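Local coordinates for structural protein ORF273 (Acidianus two-tailed virus, PDB 4ART) that is a virion protein of unknown molecular role, built on a new fold that is probably suited to the hot, acidic habitat of its host, at residues Leu110-Ile113 against Ser114-Leu117; Ile159-Ile162 against Asp163-Ala166; Ala168-Ile171 against Pro172-Val175; Arg196-Ala199 against Glu200-Ile204. One frame throughout, in Å; residues are numbered along the deposited sequence.

Contact 1 of 4, residues Leu110-Ile113 against Ser114-Leu117. With SO4 (sulfate ion), chain E.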
ATOM      1  N   LEU A 110       9.193  -4.592   4.197  1.00 40.52           N
ATOM      2  CA  LEU A 110       8.802  -5.522   5.232  1.00 38.15           C
ATOM      3  C   LEU A 110       7.458  -6.118   4.912  1.00 39.27           C
ATOM      4  O   LEU A 110       6.598  -5.450   4.354  1.00 37.33           O
ATOM      5  CB  LEU A 110       8.714  -4.808   6.589  1.00 38.86           C
ATOM      6  CG  LEU A 110      10.030  -4.694   7.357  1.00 41.97           C
ATOM      7  CD1 LEU A 110       9.925  -3.694   8.441  1.00 42.98           C
ATOM      8  CD2 LEU A 110      10.427  -6.008   7.961  1.00 41.11           C
ATOM      9  N   PRO A 111       7.238  -7.369   5.304  1.00 36.17           N
ATOM     10  CA  PRO A 111       5.893  -7.935   5.168  1.00 35.96           C
ATOM     11  C   PRO A 111       4.901  -7.121   5.951  1.00 37.30           C
ATOM     12  O   PRO A 111       5.232  -6.444   6.926  1.00 33.64           O
ATOM     13  CB  PRO A 111       5.994  -9.289   5.853  1.00 38.06           C
ATOM     14  CG  PRO A 111       7.223  -9.232   6.649  1.00 42.36           C
ATOM     15  CD  PRO A 111       8.153  -8.287   6.004  1.00 37.62           C
ATOM     16  N   SER A 112       3.683  -7.174   5.468  1.00 34.46           N
ATOM     17  CA  SER A 112       2.487  -6.630   6.042  1.00 35.10           C
ATOM     18  C   SER A 112       2.399  -7.129   7.511  1.00 39.89           C
ATOM     19  O   SER A 112       2.700  -8.306   7.776  1.00 36.49           O
ATOM     20  CB  SER A 112       1.312  -7.152   5.219  1.00 37.08           C
ATOM     21  OG  SER A 112       0.338  -7.761   6.037  1.00 41.04           O
ATOM     22  N   ILE A 113       1.988  -6.237   8.448  1.00 38.38           N
ATOM     23  CA  ILE A 113       1.829  -6.561   9.873  1.00 36.95           C
ATOM     24  C   ILE A 113       0.837  -7.710  10.013  1.00 34.46           C
ATOM     25  O   ILE A 113       1.101  -8.682  10.730  1.00 32.53           O
ATOM     26  CB  ILE A 113       1.432  -5.291  10.707  1.00 40.35           C
ATOM     27  CG1 ILE A 113       2.680  -4.463  11.027  1.00 39.86           C
ATOM     28  CG2 ILE A 113       0.692  -5.632  12.037  1.00 42.95           C
ATOM     29  CD1 ILE A 113       3.729  -5.112  12.017  1.00 45.37           C
ATOM     30  N   SER A 114      -0.273  -7.609   9.266  1.00 27.86           N
ATOM     31  CA  SER A 114      -1.335  -8.604   9.235  1.00 28.40           C
ATOM     32  C   SER A 114      -0.773  -9.988   8.952  1.00 32.21           C
ATOM     33  O   SER A 114      -1.108 -10.935   9.653  1.00 34.63           O
ATOM     34  CB  SER A 114      -2.390  -8.238   8.187  1.00 32.41           C
ATOM     35  OG  SER A 114      -3.025  -7.006   8.472  1.00 51.36           O
ATOM     36  N   ASP A 115       0.058 -10.106   7.930  1.00 28.89           N
ATOM     37  CA  ASP A 115       0.692 -11.360   7.534  1.00 29.06           C
ATOM     38  C   ASP A 115       1.596 -11.948   8.608  1.00 29.63           C
ATOM     39  O   ASP A 115       1.416 -13.114   8.946  1.00 29.33           O
ATOM     40  CB  ASP A 115       1.469 -11.198   6.209  1.00 31.14           C
ATOM     41  CG  ASP A 115       0.597 -11.255   4.956  1.00 34.14           C
ATOM     42  OD1 ASP A 115      -0.520 -11.755   5.039  1.00 35.33           O
ATOM     43  OD2 ASP A 115       1.054 -10.809   3.895  1.00 39.30           O
ATOM     44  N   ILE A 116       2.520 -11.170   9.166  1.00 27.43           N
ATOM     45  CA  ILE A 116       3.460 -11.658  10.217  1.00 29.22           C
ATOM     46  C   ILE A 116       2.731 -12.096  11.467  1.00 31.43           C
ATOM     47  O   ILE A 116       3.067 -13.127  12.042  1.00 31.23           O
ATOM     48  CB  ILE A 116       4.603 -10.657  10.562  1.00 33.34           C
ATOM     49  CG1 ILE A 116       5.215 -10.094   9.338  1.00 36.31           C
ATOM     50  CG2 ILE A 116       5.673 -11.179  11.567  1.00 32.81           C
ATOM     51  CD1 ILE A 116       4.947  -8.750   9.406  1.00 57.35           C
ATOM     52  N   LEU A 117       1.742 -11.310  11.890  1.00 27.49           N
ATOM     53  CA  LEU A 117       0.931 -11.654  13.047  1.00 27.98           C
ATOM     54  C   LEU A 117       0.184 -12.971  12.777  1.00 32.43           C
ATOM     55  O   LEU A 117       0.217 -13.854  13.627  1.00 32.35           O
ATOM     56  CB  LEU A 117      -0.079 -10.529  13.331  1.00 27.78           C
ATOM     57  CG  LEU A 117      -0.935 -10.741  14.574  1.00 31.31           C
ATOM     58  CD1 LEU A 117      -0.072 -10.827  15.833  1.00 30.45           C
ATOM     59  CD2 LEU A 117      -2.018  -9.683  14.692  1.00 31.45           C
TER
HETATM   60  S   SO4 E1273      -1.442  -4.633   5.755  0.55 58.34           S
HETATM   61  O1  SO4 E1273      -0.743  -5.120   6.930  0.55 56.77           O
HETATM   62  O2  SO4 E1273      -0.781  -5.009   4.512  0.55 59.11           O
HETATM   63  O3  SO4 E1273      -2.797  -5.189   5.758  0.55 58.19           O
HETATM   64  O4  SO4 E1273      -1.492  -3.166   5.789  0.55 60.53           O
HETATM   65  O   HOH W   1      -1.907  -8.950   4.190  1.00 52.92           O
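Ser112 turns its hydroxyl to a chi1 of 127°, off the staggered positions, and this rotation sets OG in front of the backbone N-H of Asp115. Asp115 in turn keeps CG beside its own backbone N and anti to the carbonyl carbon (chi1 -80°), which holds its carboxylate near the serine, Asp115 CG lying 3.7 Å from Ser112 OG. The bond from Asp115 N to Ser112 OG, 3.0 Å long and nearly straight at 167°, is an N-cap: serine suits the place because its short side chain can reach back to an amide of the first turn that has no carbonyl before it in the helix.

Three hydrogen bonds grip the hydroxyl. Besides accepting from Asp115, OG donates to O1 of a sulfate at 3.0 Å, and a water donates to it while bonding weakly to Asp115 OD1. The same sulfate oxygen receives a weak bond from Ser114 N, so the anion rests at the helix start, where the positive end of the dipole probably favours it; it most likely comes from the crystallisation liquor.

Apart from the cap, Pro111 CG presses on Ile116 CG1 at 3.5 Å, a tight approach of two apolar side chains crossing at about a right angle. Leu117 N bonds to Ile113 O at 2.9 Å, an ordinary helical bond of the first turns.

Ser112 thus starts helix 113-123, whose buried Ile116 meets Leu165 of helix 162-168 and Ile171 of helix 171-179, while Ser114 OG bonds to Glu195 on helix 188-201.

Contact 2 of 4, residues Ile159-Ile162 against Asp163-Ala166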
ATOM      1  N   ILE A 159      14.654 -12.229   1.903  1.00 27.15           N
ATOM      2  CA  ILE A 159      14.176 -13.345   2.705  1.00 26.54           C
ATOM      3  C   ILE A 159      14.202 -13.023   4.190  1.00 31.49           C
ATOM      4  O   ILE A 159      15.262 -12.800   4.770  1.00 28.21           O
ATOM      5  CB  ILE A 159      14.938 -14.645   2.334  1.00 29.88           C
ATOM      6  CG1 ILE A 159      14.811 -14.933   0.816  1.00 32.11           C
ATOM      7  CG2 ILE A 159      14.421 -15.787   3.160  1.00 29.14           C
ATOM      8  CD1 ILE A 159      15.792 -15.868   0.296  1.00 38.49           C
ATOM      9  N   TYR A 160      13.024 -13.067   4.821  1.00 31.40           N
ATOM     10  CA  TYR A 160      12.869 -12.780   6.254  1.00 30.19           C
ATOM     11  C   TYR A 160      12.471 -14.046   6.969  1.00 32.75           C
ATOM     12  O   TYR A 160      11.585 -14.758   6.514  1.00 32.02           O
ATOM     13  CB  TYR A 160      11.747 -11.730   6.470  1.00 29.86           C
ATOM     14  CG  TYR A 160      11.970 -10.405   5.769  1.00 29.93           C
ATOM     15  CD1 TYR A 160      11.574 -10.216   4.449  1.00 29.03           C
ATOM     16  CD2 TYR A 160      12.619  -9.349   6.415  1.00 31.89           C
ATOM     17  CE1 TYR A 160      11.812  -9.012   3.789  1.00 29.20           C
ATOM     18  CE2 TYR A 160      12.840  -8.137   5.775  1.00 30.05           C
ATOM     19  CZ  TYR A 160      12.448  -7.977   4.459  1.00 35.31           C
ATOM     20  OH  TYR A 160      12.641  -6.766   3.849  1.00 38.02           O
ATOM     21  N   ASP A 161      13.068 -14.279   8.116  1.00 31.95           N
ATOM     22  CA  ASP A 161      12.732 -15.380   9.018  1.00 33.19           C
ATOM     23  C   ASP A 161      11.541 -14.847   9.818  1.00 33.66           C
ATOM     24  O   ASP A 161      11.676 -13.829  10.492  1.00 33.30           O
ATOM     25  CB  ASP A 161      13.920 -15.692   9.964  1.00 35.43           C
ATOM     26  CG  ASP A 161      13.612 -16.808  10.953  1.00 47.98           C
ATOM     27  OD1 ASP A 161      13.084 -16.517  12.029  1.00 56.62           O
ATOM     28  OD2 ASP A 161      13.845 -17.965  10.624  1.00 50.28           O
ATOM     29  N   ILE A 162      10.390 -15.518   9.743  1.00 31.53           N
ATOM     30  CA  ILE A 162       9.154 -15.072  10.396  1.00 31.40           C
ATOM     31  C   ILE A 162       9.264 -14.950  11.923  1.00 33.52           C
ATOM     32  O   ILE A 162       8.818 -13.950  12.466  1.00 34.16           O
ATOM     33  CB  ILE A 162       7.900 -15.883   9.891  1.00 35.31           C
ATOM     34  CG1 ILE A 162       7.672 -15.616   8.369  1.00 34.04           C
ATOM     35  CG2 ILE A 162       6.633 -15.574  10.734  1.00 36.20           C
ATOM     36  CD1 ILE A 162       6.734 -16.518   7.683  1.00 34.32           C
ATOM     37  N   ASP A 163       9.867 -15.939  12.600  1.00 31.77           N
ATOM     38  CA  ASP A 163      10.045 -15.929  14.058  1.00 33.17           C
ATOM     39  C   ASP A 163      10.839 -14.727  14.521  1.00 33.55           C
ATOM     40  O   ASP A 163      10.471 -14.087  15.507  1.00 31.83           O
ATOM     41  CB  ASP A 163      10.805 -17.192  14.529  1.00 37.06           C
ATOM     42  CG  ASP A 163      10.076 -18.502  14.390  1.00 57.57           C
ATOM     43  OD1 ASP A 163       8.831 -18.477  14.275  1.00 61.71           O
ATOM     44  OD2 ASP A 163      10.745 -19.562  14.461  1.00 62.35           O
ATOM     45  N   SER A 164      11.955 -14.461  13.828  1.00 31.78           N
ATOM     46  CA  SER A 164      12.897 -13.377  14.124  1.00 31.48           C
ATOM     47  C   SER A 164      12.198 -12.060  13.965  1.00 34.18           C
ATOM     48  O   SER A 164      12.295 -11.213  14.848  1.00 34.94           O
ATOM     49  CB  SER A 164      14.101 -13.447  13.189  1.00 33.77           C
ATOM     50  OG  SER A 164      15.110 -14.212  13.810  1.00 52.50           O
ATOM     51  N   LEU A 165      11.456 -11.905  12.869  1.00 29.63           N
ATOM     52  CA  LEU A 165      10.677 -10.718  12.602  1.00 28.21           C
ATOM     53  C   LEU A 165       9.597 -10.492  13.671  1.00 30.13           C
ATOM     54  O   LEU A 165       9.467  -9.378  14.178  1.00 28.89           O
ATOM     55  CB  LEU A 165      10.048 -10.829  11.203  1.00 27.81           C
ATOM     56  CG  LEU A 165       9.537  -9.552  10.612  1.00 29.34           C
ATOM     57  CD1 LEU A 165      10.577  -8.417  10.727  1.00 33.64           C
ATOM     58  CD2 LEU A 165       9.191  -9.758   9.175  1.00 27.65           C
ATOM     59  N   ALA A 166       8.845 -11.548  14.024  1.00 27.87           N
ATOM     60  CA  ALA A 166       7.777 -11.464  15.031  1.00 27.63           C
ATOM     61  C   ALA A 166       8.345 -11.009  16.388  1.00 32.41           C
ATOM     62  O   ALA A 166       7.736 -10.159  17.038  1.00 31.83           O
ATOM     63  CB  ALA A 166       7.054 -12.819  15.179  1.00 28.84           C
TER
HETATM   64  O   HOH W   2      12.872 -19.923  11.870  1.00 51.81           O
HETATM   65  O   HOH W   3      14.144 -17.369  14.371  1.00 52.56           O
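Asp161 reaches from the end of its strand to Ser164 in the helix that follows. CB lies 3.9 Å from Ser164 CB, a loose carbon contact beside the turn. CG stands anti to the backbone N (chi1 178°), which carries the carboxylate forward over the start of the helix instead of back along the strand. OD1 then takes the N-H of Ser164 at 3.0 Å, with an N-H...O angle of 157°, on the lone pair facing away from the other oxygen. A water donates to OD1 as well, at 2.7 Å, and reaches weakly to Ser164 OG. OD2 accepts from a second water, which bonds weakly to Asp163 OD2.

Aspartate suits the N-cap position: it is short enough to reach the amide of the third helix residue, Ser164, and its charge probably gains from the positive end of the helix dipole. Asp163 brings a like charge near, OD2 standing 4.5 Å from Asp161 OD1; bridging water and a long, weak ion pair to Lys123 would soften the repulsion.

The backbone carries on from the cap. Leu165 N bonds to Asp161 O at 3.1 Å, and Ala166 N to Ile162 O at 2.9 Å. Leu165 CD2 approaches Tyr160 CB at 4.2 Å, an apolar contact between two buried residues.

Here the chain passes directly from strand 154-161, paired with strands 139-146 and 247-253, into helix 162-168, whose Leu165 and Ala166 lean on Ile116 and Tyr120 of helix 113-123.

Contact 3 of 4, residues Ala168-Ile171 against Pro172-Val175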
ATOM      1  N   ALA A 168      11.188  -9.215  16.944  1.00 30.84           N
ATOM      2  CA  ALA A 168      11.605  -7.803  16.835  1.00 29.94           C
ATOM      3  C   ALA A 168      10.404  -6.864  16.894  1.00 33.98           C
ATOM      4  O   ALA A 168      10.546  -5.723  17.313  1.00 35.71           O
ATOM      5  CB  ALA A 168      12.382  -7.579  15.543  1.00 29.21           C
ATOM      6  N   LEU A 169       9.233  -7.343  16.455  1.00 30.08           N
ATOM      7  CA  LEU A 169       7.984  -6.593  16.459  1.00 28.00           C
ATOM      8  C   LEU A 169       7.289  -6.716  17.807  1.00 34.85           C
ATOM      9  O   LEU A 169       6.237  -6.101  18.012  1.00 36.89           O
ATOM     10  CB  LEU A 169       7.052  -7.075  15.314  1.00 27.24           C
ATOM     11  CG  LEU A 169       7.397  -6.561  13.921  1.00 30.42           C
ATOM     12  CD1 LEU A 169       6.648  -7.356  12.841  1.00 27.00           C
ATOM     13  CD2 LEU A 169       7.129  -5.034  13.819  1.00 29.92           C
ATOM     14  N   ARG A 170       7.862  -7.523  18.723  1.00 33.94           N
ATOM     15  CA  ARG A 170       7.393  -7.819  20.090  1.00 35.06           C
ATOM     16  C   ARG A 170       6.064  -8.565  20.067  1.00 35.58           C
ATOM     17  O   ARG A 170       5.361  -8.627  21.085  1.00 34.73           O
ATOM     18  CB  ARG A 170       7.329  -6.570  21.002  1.00 36.00           C
ATOM     19  CG  ARG A 170       8.672  -5.857  21.243  1.00 49.42           C
ATOM     20  CD  ARG A 170       8.534  -4.686  22.205  1.00 59.81           C
ATOM     21  NE  ARG A 170       8.138  -5.107  23.557  1.00 74.86           N
ATOM     22  CZ  ARG A 170       6.916  -4.972  24.073  1.00 96.77           C
ATOM     23  NH1 ARG A 170       5.941  -4.414  23.360  1.00 82.33           N
ATOM     24  NH2 ARG A 170       6.660  -5.393  25.305  1.00 87.61           N
ATOM     25  N   ILE A 171       5.750  -9.179  18.916  1.00 30.62           N
ATOM     26  CA  ILE A 171       4.529  -9.955  18.747  1.00 30.38           C
ATOM     27  C   ILE A 171       4.365 -11.037  19.832  1.00 35.80           C
ATOM     28  O   ILE A 171       3.272 -11.095  20.392  1.00 34.82           O
ATOM     29  CB  ILE A 171       4.307 -10.431  17.288  1.00 31.47           C
ATOM     30  CG1 ILE A 171       3.894  -9.249  16.393  1.00 29.50           C
ATOM     31  CG2 ILE A 171       3.263 -11.542  17.215  1.00 31.51           C
ATOM     32  CD1 ILE A 171       4.009  -9.465  14.893  1.00 23.97           C
ATOM     33  N   PRO A 172       5.384 -11.872  20.193  1.00 32.78           N
ATOM     34  CA  PRO A 172       5.157 -12.908  21.222  1.00 33.94           C
ATOM     35  C   PRO A 172       4.706 -12.381  22.577  1.00 40.38           C
ATOM     36  O   PRO A 172       3.794 -12.968  23.170  1.00 41.04           O
ATOM     37  CB  PRO A 172       6.514 -13.616  21.310  1.00 35.43           C
ATOM     38  CG  PRO A 172       7.118 -13.398  19.966  1.00 38.38           C
ATOM     39  CD  PRO A 172       6.747 -11.989  19.650  1.00 33.14           C
ATOM     40  N   GLN A 173       5.332 -11.269  23.053  1.00 37.98           N
ATOM     41  CA  GLN A 173       5.008 -10.601  24.328  1.00 38.62           C
ATOM     42  C   GLN A 173       3.589 -10.039  24.317  1.00 41.37           C
ATOM     43  O   GLN A 173       2.890 -10.163  25.318  1.00 42.56           O
ATOM     44  CB  GLN A 173       5.989  -9.453  24.630  1.00 39.01           C
ATOM     45  CG  GLN A 173       7.430  -9.878  24.737  1.00 41.45           C
ATOM     46  CD  GLN A 173       8.210  -9.669  23.464  1.00 51.51           C
ATOM     47  OE1 GLN A 173       7.843 -10.146  22.379  1.00 41.75           O
ATOM     48  NE2 GLN A 173       9.400  -9.076  23.610  1.00 47.93           N
ATOM     49  N   ILE A 174       3.177  -9.396  23.201  1.00 36.96           N
ATOM     50  CA  ILE A 174       1.824  -8.803  23.056  1.00 37.52           C
ATOM     51  C   ILE A 174       0.733  -9.888  23.003  1.00 39.72           C
ATOM     52  O   ILE A 174      -0.315  -9.711  23.626  1.00 39.13           O
ATOM     53  CB  ILE A 174       1.740  -7.750  21.901  1.00 39.38           C
ATOM     54  CG1 ILE A 174       2.797  -6.618  22.104  1.00 38.71           C
ATOM     55  CG2 ILE A 174       0.326  -7.175  21.770  1.00 40.85           C
ATOM     56  CD1 ILE A 174       3.115  -5.689  20.848  1.00 32.65           C
ATOM     57  N   VAL A 175       1.006 -11.023  22.287  1.00 36.13           N
ATOM     58  CA  VAL A 175       0.119 -12.193  22.158  1.00 35.50           C
ATOM     59  C   VAL A 175      -0.008 -12.827  23.537  1.00 43.58           C
ATOM     60  O   VAL A 175      -1.108 -13.160  23.927  1.00 43.59           O
ATOM     61  CB  VAL A 175       0.603 -13.202  21.061  1.00 36.67           C
ATOM     62  CG1 VAL A 175      -0.110 -14.536  21.157  1.00 37.21           C
ATOM     63  CG2 VAL A 175       0.420 -12.621  19.665  1.00 33.82           C
TER
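Backbone bonds tie Arg170 and Ile171 to the turn ahead of them: Ile174 N donates to Arg170 O at 3.1 Å, and Val175 N to Ile171 O at 3.0 Å. Arg170 also ends the preceding helix. Its positive phi of 65° closes that helix in a Schellman motif, with two bonds back into the last turn, and the same residue is the N-cap of the next helix, making a very short joint. Pro172 fits the first turn, where its missing N-H costs no helical bond and its ring stiffens the backbone.

Apolar contacts line the buried side. Ile171 CG2 meets Val175 CG2 at 3.9 Å, one turn further on, the two beta-branched side chains crossing obliquely.

The polar and mixed contacts belong to Arg170, whose chain bends at chi3 (65°) and brings the guanidinium back over the helix start. Gln173 CB lies over one face of that group, 4.2 Å from NH2, while Ile174 CD1 comes within 4.0 Å of NH1, Arg170 and Ile174 crossing at about a right angle. NH1 is fixed by a bond to Gln202 OE1.

This joint links helices 162-168 and 171-179. Ile171 packs on Leu117 and Tyr120 of helix 113-123 and on Val198 of helix 188-201, and Ile174 packs on Ile194 and Ile197 of the latter.

Contact 4 of 4, residues Arg196-Ala199 against Glu200-Ile204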
ATOM      1  N   ARG A 196      -3.613  -3.747  16.320  1.00 30.26           N
ATOM      2  CA  ARG A 196      -3.629  -2.327  16.683  1.00 30.11           C
ATOM      3  C   ARG A 196      -2.458  -1.957  17.625  1.00 31.51           C
ATOM      4  O   ARG A 196      -1.794  -0.936  17.411  1.00 28.94           O
ATOM      5  CB  ARG A 196      -4.997  -1.972  17.312  1.00 31.93           C
ATOM      6  CG  ARG A 196      -5.165  -0.501  17.682  1.00 50.85           C
ATOM      7  CD  ARG A 196      -6.307  -0.290  18.666  1.00 64.60           C
ATOM      8  NE  ARG A 196      -5.835  -0.422  20.050  1.00 86.01           N
ATOM      9  CZ  ARG A 196      -6.045  -1.476  20.841  1.00 94.97           C
ATOM     10  NH1 ARG A 196      -6.777  -2.498  20.415  1.00 77.42           N
ATOM     11  NH2 ARG A 196      -5.547  -1.501  22.072  1.00 72.78           N
ATOM     12  N   ILE A 197      -2.230  -2.760  18.686  1.00 28.93           N
ATOM     13  CA  ILE A 197      -1.120  -2.559  19.641  1.00 29.05           C
ATOM     14  C   ILE A 197       0.258  -2.630  18.941  1.00 31.57           C
ATOM     15  O   ILE A 197       1.105  -1.765  19.179  1.00 31.12           O
ATOM     16  CB  ILE A 197      -1.183  -3.571  20.824  1.00 32.84           C
ATOM     17  CG1 ILE A 197      -2.525  -3.421  21.611  1.00 34.59           C
ATOM     18  CG2 ILE A 197       0.049  -3.403  21.768  1.00 33.40           C
ATOM     19  CD1 ILE A 197      -2.784  -4.523  22.733  1.00 44.97           C
ATOM     20  N   VAL A 198       0.470  -3.676  18.124  1.00 28.42           N
ATOM     21  CA  VAL A 198       1.732  -3.948  17.419  1.00 28.69           C
ATOM     22  C   VAL A 198       2.068  -2.814  16.451  1.00 30.20           C
ATOM     23  O   VAL A 198       3.201  -2.303  16.484  1.00 28.72           O
ATOM     24  CB  VAL A 198       1.755  -5.359  16.707  1.00 31.92           C
ATOM     25  CG1 VAL A 198       3.025  -5.596  15.887  1.00 30.75           C
ATOM     26  CG2 VAL A 198       1.465  -6.498  17.672  1.00 32.41           C
ATOM     27  N   ALA A 199       1.077  -2.386  15.638  1.00 25.17           N
ATOM     28  CA  ALA A 199       1.306  -1.427  14.558  1.00 23.78           C
ATOM     29  C   ALA A 199       1.123   0.039  14.866  1.00 27.75           C
ATOM     30  O   ALA A 199       1.752   0.875  14.218  1.00 28.06           O
ATOM     31  CB  ALA A 199       0.448  -1.802  13.377  1.00 24.50           C
ATOM     32  N   GLU A 200       0.202   0.361  15.775  1.00 24.85           N
ATOM     33  CA  GLU A 200      -0.228   1.746  16.054  1.00 24.20           C
ATOM     34  C   GLU A 200      -0.030   2.254  17.474  1.00 29.00           C
ATOM     35  O   GLU A 200      -0.283   3.439  17.725  1.00 30.55           O
ATOM     36  CB  GLU A 200      -1.726   1.875  15.738  1.00 25.02           C
ATOM     37  CG  GLU A 200      -2.124   1.490  14.338  1.00 23.41           C
ATOM     38  CD  GLU A 200      -3.625   1.502  14.180  1.00 36.08           C
ATOM     39  OE1 GLU A 200      -4.185   2.600  13.988  1.00 31.13           O
ATOM     40  OE2 GLU A 200      -4.247   0.422  14.223  1.00 27.83           O
ATOM     41  N   GLU A 201       0.358   1.391  18.416  1.00 26.51           N
ATOM     42  CA  GLU A 201       0.497   1.833  19.809  1.00 28.32           C
ATOM     43  C   GLU A 201       1.888   1.814  20.393  1.00 34.52           C
ATOM     44  O   GLU A 201       2.348   2.834  20.913  1.00 35.88           O
ATOM     45  CB  GLU A 201      -0.550   1.184  20.740  1.00 30.20           C
ATOM     46  CG  GLU A 201      -1.989   1.469  20.306  1.00 40.75           C
ATOM     47  CD  GLU A 201      -3.104   0.885  21.153  1.00 68.28           C
ATOM     48  OE1 GLU A 201      -2.891  -0.161  21.808  1.00 65.06           O
ATOM     49  OE2 GLU A 201      -4.217   1.457  21.123  1.00 73.30           O
ATOM     50  N   GLN A 202       2.564   0.671  20.319  1.00 32.09           N
ATOM     51  CA  GLN A 202       3.897   0.547  20.916  1.00 31.95           C
ATOM     52  C   GLN A 202       4.977   1.352  20.182  1.00 37.60           C
ATOM     53  O   GLN A 202       5.049   1.257  18.951  1.00 35.17           O
ATOM     54  CB  GLN A 202       4.325  -0.934  21.013  1.00 32.37           C
ATOM     55  CG  GLN A 202       4.590  -1.567  19.634  1.00 32.88           C
ATOM     56  CD  GLN A 202       5.211  -2.928  19.620  1.00 39.94           C
ATOM     57  OE1 GLN A 202       5.815  -3.385  20.590  1.00 37.63           O
ATOM     58  NE2 GLN A 202       5.162  -3.558  18.457  1.00 28.39           N
ATOM     59  N   PRO A 203       5.872   2.094  20.886  1.00 36.34           N
ATOM     60  CA  PRO A 203       7.010   2.675  20.160  1.00 36.56           C
ATOM     61  C   PRO A 203       7.972   1.517  19.870  1.00 41.08           C
ATOM     62  O   PRO A 203       8.480   0.854  20.779  1.00 44.59           O
ATOM     63  CB  PRO A 203       7.592   3.713  21.124  1.00 39.53           C
ATOM     64  CG  PRO A 203       7.116   3.312  22.496  1.00 44.23           C
ATOM     65  CD  PRO A 203       5.983   2.294  22.352  1.00 39.53           C
ATOM     66  N   ILE A 204       8.157   1.235  18.605  1.00 34.37           N
ATOM     67  CA  ILE A 204       8.995   0.130  18.202  1.00 32.31           C
ATOM     68  C   ILE A 204      10.354   0.567  17.637  1.00 36.86           C
ATOM     69  O   ILE A 204      11.330  -0.129  17.880  1.00 36.89           O
ATOM     70  CB  ILE A 204       8.200  -0.898  17.319  1.00 33.91           C
ATOM     71  CG1 ILE A 204       8.896  -2.263  17.221  1.00 33.18           C
ATOM     72  CG2 ILE A 204       7.838  -0.333  15.909  1.00 33.42           C
ATOM     73  CD1 ILE A 204       8.729  -3.164  18.447  1.00 42.36           C
TER
HETATM   74  O   HOH W   4       3.661   0.328  16.971  1.00 23.67           O
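Arg196 presents the edge of its guanidinium to Glu201, NE pointing at OE2 within the guanidinium plane. The salt bridge is 2.7 Å long and nearly straight, 171° at the hydrogen, yet it meets the carboxylate from above, 59° out of that plane, so the two flat groups stand steeply against each other. The second leg, Arg196 NH2 to Glu201 OE1, is weak. The other flat group, the Gln202 amide, holds Val198 O near its own plane: NE2 donates at 3.1 Å, onto a carbonyl lone pair. Its remaining bonds reach another helix joint, NE2 giving to Leu169 O, while its OE1 is held by Arg170. Glutamine suits this buried place because one amide can both donate and accept.

These bonds lie at the C-terminal end of helix 188-201, where the regular turns give way. Gln202 N bonds to Ile197 O, five residues back, at 3.1 Å, the wider step of a pi-type turn; Glu201 N adds only a weak bond to the same oxygen. Besides the amide, Val198 O accepts from a water that also donates to Gln202 O.

Gln202 can fold back this way because its CG sits between the backbone N and the carbonyl carbon (chi1 69°), the crowded position, laying its chain beside Val198 and pointing the same way. Ile197 CG1 touches Glu201 OE1 at 3.3 Å, its hydrocarbon flanking the salt bridge. Glu200 OE2 lies 3.7 Å from Arg196 CG, while its OE1 bonds to Thr209 of the second subunit.

Contacts 1 to 4 follow one another along the chain. The first three mark the starts of helices 113-123, 162-168 and 171-179, and contact 4 the end of helix 188-201. Contacts 1 and 2, with centres about 10 Å apart, touch through Leu110 and Leu165, contact 2 starting on the end of strand 154-161 of the mixed sheet. The centre of contact 3 lies about 12 Å from each of theirs and about 10 Å from that of contact 4. Contact 1 also reaches contact 4 through Ile113, whereas contacts 2 and 4, centres about 18 Å apart, do not touch. Helix ends and connections are thus packed together beside the sheet, a compact arrangement consistent with a thermostable protein, and contacts 1 and 4 both reach the second subunit.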